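Local atomic coordinates of cellulosomal scaffoldin (Acetivibrio cellulolyticus, PDB entry 4WI0), a protein that probably hydrolyses internal beta-1,4-glucosidic bonds in cellulose as a full-length protein, and binds a type II cohesin through the C-terminal X-dockerin part present here. Residues Phe12-Thr15 with Ile21-Ala24; Gly92-Gly97 with Leu129-Asp134; Gly102-Glu107 with Met143-His148. The protein carries 1 engineered substitution. All blocks are in the same frame, centred on the assembly; numbering follows the deposited sequence.

Contact 1. Residues Phe12-Thr15 with Ile21-Ala24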
loop_
_atom_site.group_PDB
_atom_site.type_symbol
_atom_site.label_atom_id
_atom_site.label_comp_id
_atom_site.label_asym_id
_atom_site.label_seq_id
_atom_site.Cartn_x
_atom_site.Cartn_y
_atom_site.Cartn_z
ATOM N N PHE B 12 -6.556 9.135 -2.559
ATOM C CA PHE B 12 -5.147 8.725 -2.566
ATOM C C PHE B 12 -4.400 9.520 -3.639
ATOM O O PHE B 12 -5.010 10.042 -4.586
ATOM C CB PHE B 12 -4.960 7.201 -2.766
ATOM C CG PHE B 12 -5.591 6.644 -4.027
ATOM C CD1 PHE B 12 -4.992 6.822 -5.273
ATOM C CD2 PHE B 12 -6.754 5.897 -3.959
ATOM C CE1 PHE B 12 -5.567 6.301 -6.417
ATOM C CE2 PHE B 12 -7.329 5.369 -5.102
ATOM C CZ PHE B 12 -6.741 5.572 -6.331
ATOM N N VAL B 13 -3.086 9.614 -3.477
ATOM C CA VAL B 13 -2.258 10.432 -4.366
ATOM C C VAL B 13 -2.115 9.774 -5.744
ATOM O O VAL B 13 -1.939 8.562 -5.839
ATOM C CB VAL B 13 -0.872 10.743 -3.737
ATOM C CG1 VAL B 13 -1.044 11.439 -2.390
ATOM C CG2 VAL B 13 -0.024 9.487 -3.576
ATOM N N THR B 14 -2.204 10.577 -6.805
ATOM C CA THR B 14 -2.138 10.075 -8.182
ATOM C C THR B 14 -0.993 10.726 -8.948
ATOM O O THR B 14 -0.297 11.585 -8.411
ATOM C CB THR B 14 -3.451 10.349 -8.943
ATOM O OG1 THR B 14 -3.681 11.760 -9.016
ATOM C CG2 THR B 14 -4.634 9.688 -8.244
ATOM N N THR B 15 -0.800 10.292 -10.194
ATOM C CA THR B 15 0.135 10.925 -11.126
ATOM C C THR B 15 -0.593 11.288 -12.410
ATOM O O THR B 15 -1.771 10.959 -12.580
ATOM C CB THR B 15 1.300 9.989 -11.500
ATOM O OG1 THR B 15 0.802 8.886 -12.270
ATOM C CG2 THR B 15 2.009 9.481 -10.253
ATOM N N ILE B 21 -7.429 7.689 -15.285
ATOM C CA ILE B 21 -8.102 6.388 -15.123
ATOM C C ILE B 21 -8.870 6.330 -13.795
ATOM O O ILE B 21 -10.033 5.934 -13.779
ATOM C CB ILE B 21 -7.158 5.151 -15.286
ATOM C CG1 ILE B 21 -7.769 3.904 -14.628
ATOM C CG2 ILE B 21 -5.775 5.381 -14.695
ATOM C CD1 ILE B 21 -7.062 2.605 -14.954
ATOM N N VAL B 22 -8.237 6.729 -12.695
ATOM C CA VAL B 22 -8.872 6.606 -11.364
ATOM C C VAL B 22 -9.932 7.667 -11.046
ATOM O O VAL B 22 -10.778 7.441 -10.176
ATOM C CB VAL B 22 -7.843 6.583 -10.209
ATOM C CG1 VAL B 22 -6.857 5.443 -10.401
ATOM C CG2 VAL B 22 -7.117 7.914 -10.074
ATOM N N LYS B 23 -9.885 8.814 -11.727
ATOM C CA LYS B 23 -10.896 9.866 -11.527
ATOM C C LYS B 23 -12.183 9.632 -12.316
ATOM O O LYS B 23 -13.237 10.156 -11.956
ATOM C CB LYS B 23 -10.339 11.240 -11.869
ATOM C CG LYS B 23 -9.424 11.808 -10.808
ATOM C CD LYS B 23 -8.956 13.190 -11.216
ATOM C CE LYS B 23 -7.898 13.729 -10.273
ATOM N NZ LYS B 23 -7.346 15.002 -10.804
ATOM N N ALA B 24 -12.088 8.849 -13.382
ATOM C CA ALA B 24 -13.232 8.513 -14.210
ATOM C C ALA B 24 -14.010 7.352 -13.615
ATOM O O ALA B 24 -13.468 6.564 -12.836
ATOM C CB ALA B 24 -12.768 8.152 -15.612
#
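Val22 meets Thr14 and Phe12 with its two methyl groups, each turned to a different partner. The contact closes a small loop-and-helix element of the X module, the carboxypeptidase regulatory-like part of the chain: residues 12-15 leave strand 2-10, and the polypeptide returns through the short helix 19-22. The backbones stay well apart, with Thr14 CA and Val22 CA 8.2 Å from each other, and no hydrogen bond joins the two segments, so side chains alone bridge the gap. The tighter of the two meetings is methyl on methyl. Thr14 points its beta carbon at the helix, and its chi1 of 61° puts CG2 anti to the carbonyl carbon, on the side facing Val22; CG2 then comes within 3.6 Å of Val22 CG2. The two side chains run past one another in opposite directions, leaving the threonine hydroxyl out of this apolar touch. Phe12 approaches differently. Its ring offers an edge rather than a face, and the valine methyl CG1 sits near the ring plane. Val22 is buried; Pro10 of strand 2-10 and Arg133 of a dockerin calcium loop also pack against it, while Tyr64 and Asn132 touch the Phe12 ring. Within the loop, Thr15 N is hydrogen-bonded to Thr18 OG1. At the ring edge, the far carbon Phe12 CZ stands 4.1 Å from Val22 CG1 and 4.2 Å from Val22 CB, so a single aromatic C-H borders both valine carbons.

Contact 2. Residues Gly92-Gly97 with Leu129-Asp134. With CA (calcium ion), chain D; CA (calcium ion), chain C.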
loop_
_atom_site.group_PDB
_atom_site.type_symbol
_atom_site.label_atom_id
_atom_site.label_comp_id
_atom_site.label_asym_id
_atom_site.label_seq_id
_atom_site.Cartn_x
_atom_site.Cartn_y
_atom_site.Cartn_z
ATOM N N GLY B 92 -11.298 0.542 -1.518
ATOM C CA GLY B 92 -11.004 -0.609 -0.664
ATOM C C GLY B 92 -12.173 -1.307 0.008
ATOM O O GLY B 92 -11.937 -2.117 0.890
ATOM N N ASP B 93 -13.414 -0.986 -0.362
ATOM C CA ASP B 93 -14.534 -1.909 -0.120
ATOM C C ASP B 93 -14.664 -2.795 -1.357
ATOM O O ASP B 93 -15.326 -2.436 -2.338
ATOM C CB ASP B 93 -15.853 -1.189 0.178
ATOM C CG ASP B 93 -16.980 -2.164 0.493
ATOM O OD1 ASP B 93 -16.660 -3.309 0.860
ATOM O OD2 ASP B 93 -18.181 -1.806 0.367
ATOM N N MET B 94 -14.027 -3.961 -1.289
ATOM C CA MET B 94 -13.774 -4.806 -2.448
ATOM C C MET B 94 -14.938 -5.746 -2.748
ATOM O O MET B 94 -15.616 -6.216 -1.836
ATOM C CB MET B 94 -12.518 -5.650 -2.203
ATOM C CG MET B 94 -11.292 -4.861 -1.773
ATOM S SD MET B 94 -10.808 -3.598 -2.961
ATOM C CE MET B 94 -10.243 -4.639 -4.296
ATOM N N ALA B 95 -15.143 -6.030 -4.034
ATOM C CA ALA B 95 -16.089 -7.060 -4.460
ATOM C C ALA B 95 -15.551 -8.453 -4.121
ATOM O O ALA B 95 -14.599 -8.936 -4.739
ATOM C CB ALA B 95 -16.382 -6.943 -5.948
ATOM N N ILE B 96 -16.169 -9.077 -3.118
ATOM C CA ILE B 96 -15.787 -10.402 -2.635
ATOM C C ILE B 96 -17.034 -11.271 -2.700
ATOM O O ILE B 96 -18.062 -10.935 -2.103
ATOM C CB ILE B 96 -15.269 -10.357 -1.181
ATOM C CG1 ILE B 96 -14.108 -9.364 -1.050
ATOM C CG2 ILE B 96 -14.820 -11.745 -0.730
ATOM C CD1 ILE B 96 -13.761 -9.007 0.381
ATOM N N GLY B 97 -16.946 -12.380 -3.428
ATOM C CA GLY B 97 -18.118 -13.201 -3.721
ATOM C C GLY B 97 -19.095 -12.474 -4.630
ATOM O O GLY B 97 -20.302 -12.708 -4.560
ATOM N N LEU B 129 -7.572 -5.180 -8.067
ATOM C CA LEU B 129 -6.847 -5.162 -6.797
ATOM C C LEU B 129 -5.770 -4.072 -6.783
ATOM O O LEU B 129 -5.297 -3.657 -5.718
ATOM C CB LEU B 129 -6.224 -6.535 -6.530
ATOM C CG LEU B 129 -7.173 -7.745 -6.602
ATOM C CD1 LEU B 129 -6.416 -9.022 -6.282
ATOM C CD2 LEU B 129 -8.372 -7.597 -5.682
ATOM N N ASP B 130 -5.384 -3.625 -7.978
ATOM C CA ASP B 130 -4.477 -2.491 -8.151
ATOM C C ASP B 130 -5.289 -1.202 -7.993
ATOM O O ASP B 130 -5.684 -0.582 -8.977
ATOM C CB ASP B 130 -3.805 -2.577 -9.538
ATOM C CG ASP B 130 -2.843 -1.430 -9.815
ATOM O OD1 ASP B 130 -2.627 -0.585 -8.915
ATOM O OD2 ASP B 130 -2.287 -1.383 -10.939
ATOM N N LEU B 131 -5.505 -0.804 -6.738
ATOM C CA LEU B 131 -6.382 0.312 -6.397
ATOM C C LEU B 131 -5.934 1.643 -6.999
ATOM O O LEU B 131 -6.761 2.373 -7.528
ATOM C CB LEU B 131 -6.532 0.450 -4.876
ATOM C CG LEU B 131 -7.208 -0.715 -4.151
ATOM C CD1 LEU B 131 -7.387 -0.413 -2.671
ATOM C CD2 LEU B 131 -8.555 -1.033 -4.783
ATOM N N ASN B 132 -4.645 1.960 -6.921
ATOM C CA ASN B 132 -4.143 3.219 -7.491
ATOM C C ASN B 132 -3.769 3.150 -8.979
ATOM O O ASN B 132 -3.263 4.120 -9.534
ATOM C CB ASN B 132 -2.985 3.802 -6.658
ATOM C CG ASN B 132 -1.725 2.935 -6.671
ATOM O OD1 ASN B 132 -1.661 1.883 -7.316
ATOM N ND2 ASN B 132 -0.726 3.366 -5.916
ATOM N N ARG B 133 -4.035 2.000 -9.597
ATOM C CA ARG B 133 -3.783 1.742 -11.026
ATOM C C ARG B 133 -2.379 2.120 -11.516
ATOM O O ARG B 133 -2.220 2.591 -12.648
ATOM C CB ARG B 133 -4.867 2.403 -11.890
ATOM C CG ARG B 133 -6.256 1.815 -11.689
ATOM C CD ARG B 133 -6.352 0.351 -12.109
ATOM N NE ARG B 133 -7.748 -0.082 -12.224
ATOM C CZ ARG B 133 -8.559 -0.383 -11.206
ATOM N NH1 ARG B 133 -8.143 -0.326 -9.938
ATOM N NH2 ARG B 133 -9.807 -0.760 -11.462
ATOM N N ASP B 134 -1.362 1.884 -10.687
ATOM C CA ASP B 134 0.027 2.120 -11.120
ATOM C C ASP B 134 0.659 0.896 -11.794
ATOM O O ASP B 134 1.853 0.903 -12.084
ATOM C CB ASP B 134 0.909 2.633 -9.968
ATOM C CG ASP B 134 1.062 1.629 -8.808
ATOM O OD1 ASP B 134 0.531 0.491 -8.856
ATOM O OD2 ASP B 134 1.745 2.007 -7.827
HETATM CA CA CA D . -0.996 -0.321 -7.178
HETATM CA CA CA C . -15.637 -4.703 2.428
HETATM O O HOH W 1 -16.463 -6.312 0.780
HETATM O O HOH W 2 1.082 0.117 -5.966
HETATM O O HOH W 3 -15.291 -6.660 3.747
#
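Chi1 of -52° sets Met94 CG anti to the carbonyl carbon, and bends at chi2 (-58°) and chi3 curl the chain so that its sulfur and terminal methyl lie against Leu131 and Leu129. Met94 SD rests 3.9 Å from Leu131 CD2, and Met94 CE is 3.8 Å from Leu129 CD2, the methionine and Leu129 crossing at about a right angle. The other branch of Leu131, CD1, lies 4.1 Å from Gly92 CA. Helices 106-113 and 139-146 also pack on Leu131, through Ile112 and Val145.

The acidic and amide side chains instead serve the calcium sites. Asp93 OD1 binds one calcium ion at 2.3 Å, whereas Asp130, Asn132 and Asp134 each give an OD1 to the other, whose shell Ala136, Asp141 and a water complete. A type I turn from Asp130 to Arg133 shapes this second loop. Asp130 O takes two hydrogen bonds from opposite faces of its plane, one from Arg133 N and one from Arg133 NH1 at 2.7 Å, the latter from well above that plane. With no hydrogen bond between the segments, the two dockerin calcium loops are coupled by buried apolar side chains, while Asp93, Asp130, Asn132 and Asp134 each lend one oxygen to calcium.

Contact 3. Residues Gly102-Glu107 with Met143-His148. With CA (calcium ion), chain C.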
loop_
_atom_site.group_PDB
_atom_site.type_symbol
_atom_site.label_atom_id
_atom_site.label_comp_id
_atom_site.label_asym_id
_atom_site.label_seq_id
_atom_site.Cartn_x
_atom_site.Cartn_y
_atom_site.Cartn_z
ATOM N N GLY B 102 -20.064 -2.845 2.174
ATOM C CA GLY B 102 -20.199 -1.509 2.765
ATOM C C GLY B 102 -19.383 -1.301 4.032
ATOM O O GLY B 102 -19.741 -0.496 4.895
ATOM N N ALA B 103 -18.296 -2.049 4.150
ATOM C CA ALA B 103 -17.331 -1.869 5.214
ATOM C C ALA B 103 -15.937 -2.043 4.621
ATOM O O ALA B 103 -15.748 -2.842 3.698
ATOM C CB ALA B 103 -17.558 -2.876 6.317
ATOM N N ILE B 104 -14.978 -1.290 5.147
ATOM C CA ILE B 104 -13.569 -1.478 4.814
ATOM C C ILE B 104 -12.908 -2.150 6.009
ATOM O O ILE B 104 -12.766 -1.536 7.058
ATOM C CB ILE B 104 -12.889 -0.136 4.505
ATOM C CG1 ILE B 104 -13.485 0.452 3.227
ATOM C CG2 ILE B 104 -11.381 -0.316 4.366
ATOM C CD1 ILE B 104 -12.984 1.840 2.888
ATOM N N ASN B 105 -12.528 -3.416 5.860
ATOM C CA ASN B 105 -11.959 -4.178 6.975
ATOM C C ASN B 105 -10.876 -5.165 6.512
ATOM O O ASN B 105 -10.329 -5.010 5.414
ATOM C CB ASN B 105 -13.089 -4.850 7.777
ATOM C CG ASN B 105 -13.989 -5.726 6.926
ATOM O OD1 ASN B 105 -13.553 -6.346 5.959
ATOM N ND2 ASN B 105 -15.266 -5.800 7.305
ATOM N N LEU B 106 -10.549 -6.153 7.344
ATOM C CA LEU B 106 -9.473 -7.098 7.043
ATOM C C LEU B 106 -9.729 -7.914 5.771
ATOM O O LEU B 106 -8.793 -8.201 5.022
ATOM C CB LEU B 106 -9.244 -8.044 8.229
ATOM C CG LEU B 106 -8.060 -9.009 8.168
ATOM C CD1 LEU B 106 -6.731 -8.258 8.155
ATOM C CD2 LEU B 106 -8.100 -9.982 9.331
ATOM N N GLU B 107 -10.987 -8.281 5.530
ATOM C CA GLU B 107 -11.334 -9.106 4.367
ATOM C C GLU B 107 -10.981 -8.398 3.064
ATOM O O GLU B 107 -10.554 -9.033 2.100
ATOM C CB GLU B 107 -12.817 -9.487 4.367
ATOM C CG GLU B 107 -13.150 -10.708 5.210
ATOM C CD GLU B 107 -12.715 -10.565 6.655
ATOM O OE1 GLU B 107 -13.229 -9.655 7.349
ATOM O OE2 GLU B 107 -11.854 -11.358 7.094
ATOM N N MET B 143 -2.029 0.075 1.929
ATOM C CA MET B 143 -2.072 1.255 2.811
ATOM C C MET B 143 -3.221 2.198 2.456
ATOM O O MET B 143 -3.740 2.892 3.332
ATOM C CB MET B 143 -0.747 2.027 2.799
ATOM C CG MET B 143 0.441 1.264 3.373
ATOM S SD MET B 143 0.269 0.779 5.099
ATOM C CE MET B 143 0.308 2.385 5.874
ATOM N N ILE B 144 -3.629 2.211 1.189
ATOM C CA ILE B 144 -4.814 2.974 0.780
ATOM C C ILE B 144 -6.044 2.485 1.547
ATOM O O ILE B 144 -6.832 3.283 2.039
ATOM C CB ILE B 144 -5.060 2.883 -0.741
ATOM C CG1 ILE B 144 -4.026 3.725 -1.484
ATOM C CG2 ILE B 144 -6.459 3.372 -1.114
ATOM C CD1 ILE B 144 -3.995 3.452 -2.972
ATOM N N VAL B 145 -6.191 1.174 1.647
ATOM C CA VAL B 145 -7.307 0.577 2.380
ATOM C C VAL B 145 -7.160 0.920 3.864
ATOM O O VAL B 145 -8.129 1.326 4.508
ATOM C CB VAL B 145 -7.377 -0.955 2.172
ATOM C CG1 VAL B 145 -8.557 -1.555 2.925
ATOM C CG2 VAL B 145 -7.490 -1.292 0.691
ATOM N N ALA B 146 -5.940 0.791 4.394
ATOM C CA ALA B 146 -5.663 1.104 5.803
ATOM C C ALA B 146 -6.012 2.544 6.212
ATOM O O ALA B 146 -6.297 2.792 7.391
ATOM C CB ALA B 146 -4.211 0.797 6.145
ATOM N N LYS B 147 -6.006 3.482 5.258
ATOM C CA LYS B 147 -6.426 4.876 5.517
ATOM C C LYS B 147 -7.782 4.974 6.201
ATOM O O LYS B 147 -8.011 5.886 6.997
ATOM C CB LYS B 147 -6.553 5.688 4.222
ATOM C CG LYS B 147 -5.265 6.044 3.516
ATOM C CD LYS B 147 -5.586 6.835 2.250
ATOM C CE LYS B 147 -4.332 7.373 1.586
ATOM N NZ LYS B 147 -3.697 8.476 2.363
ATOM N N HIS B 148 -8.687 4.066 5.846
ATOM C CA HIS B 148 -10.042 4.089 6.369
ATOM C C HIS B 148 -10.429 2.717 6.924
ATOM O O HIS B 148 -11.576 2.300 6.825
ATOM C CB HIS B 148 -11.000 4.565 5.272
ATOM C CG HIS B 148 -10.670 5.928 4.739
ATOM N ND1 HIS B 148 -11.009 7.089 5.399
ATOM C CD2 HIS B 148 -9.995 6.312 3.632
ATOM C CE1 HIS B 148 -10.573 8.130 4.714
ATOM N NE2 HIS B 148 -9.955 7.685 3.632
HETATM CA CA CA C . -15.637 -4.703 2.428
HETATM O O HOH W 3 -15.291 -6.660 3.747
HETATM O O HOH W 1 -16.463 -6.312 0.780
#
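Ile104 CG2 presses on Val145 CG1 at 3.4 Å, tighter than usual for two methyl groups and a sign of close packing in the dockerin core. With chi1 of -179° Val145 extends CG1 away from its own backbone N, out to the isoleucine. The same Ile104 CG2 lies 3.6 Å from His148 O, and Ile104 CD1 reaches to 4.1 Å from His148 CB, the two side chains running side by side in one direction.

Farther out, Ala103 O binds the calcium ion at 2.3 Å, in a site completed by Asp93, Asp101, Asp108 and two waters; this anchor probably helps to position Ile104. An apolar residue directly after the carbonyl ligand, turned into the core, is the familiar EF-hand arrangement. Asn105 OD1 accepts a 2.8 Å bond from one of the metal-bound waters and also N-caps the next helix through a weak bond from Glu107 N. His148 is positioned by stacking on Trp90 and by a hydrogen bond from its NE2 to Asp11. Ile104 belongs to the short, weakly bonded strand 103-104, which pairs antiparallel with 151-152, while Val145, near the end of helix 139-146, also packs on Ile109 and Ile112 of helix 106-113.

How the contacts relate
From the N terminus, contact 1 comes first and closes a short loop of five residues inside the X module, before either of the others opens. Contacts 2 and 3 cross: 92-97 precedes 102-107, and 129-134 precedes 143-148, so each pair spans helix 106-113 or most of it and joins the two halves of the dockerin. They share one calcium ion, and Asp93 OD2 probably bonds Gly102 N at 2.8 Å. Ile96 CD1 also packs on Glu107 O. Contact 1 reaches both through Phe12, whose ring touches Leu131 O and Ile144 CD1, and contact 2 also through Ile21 and Val22 on Arg133, and so ties the X module to the dockerin.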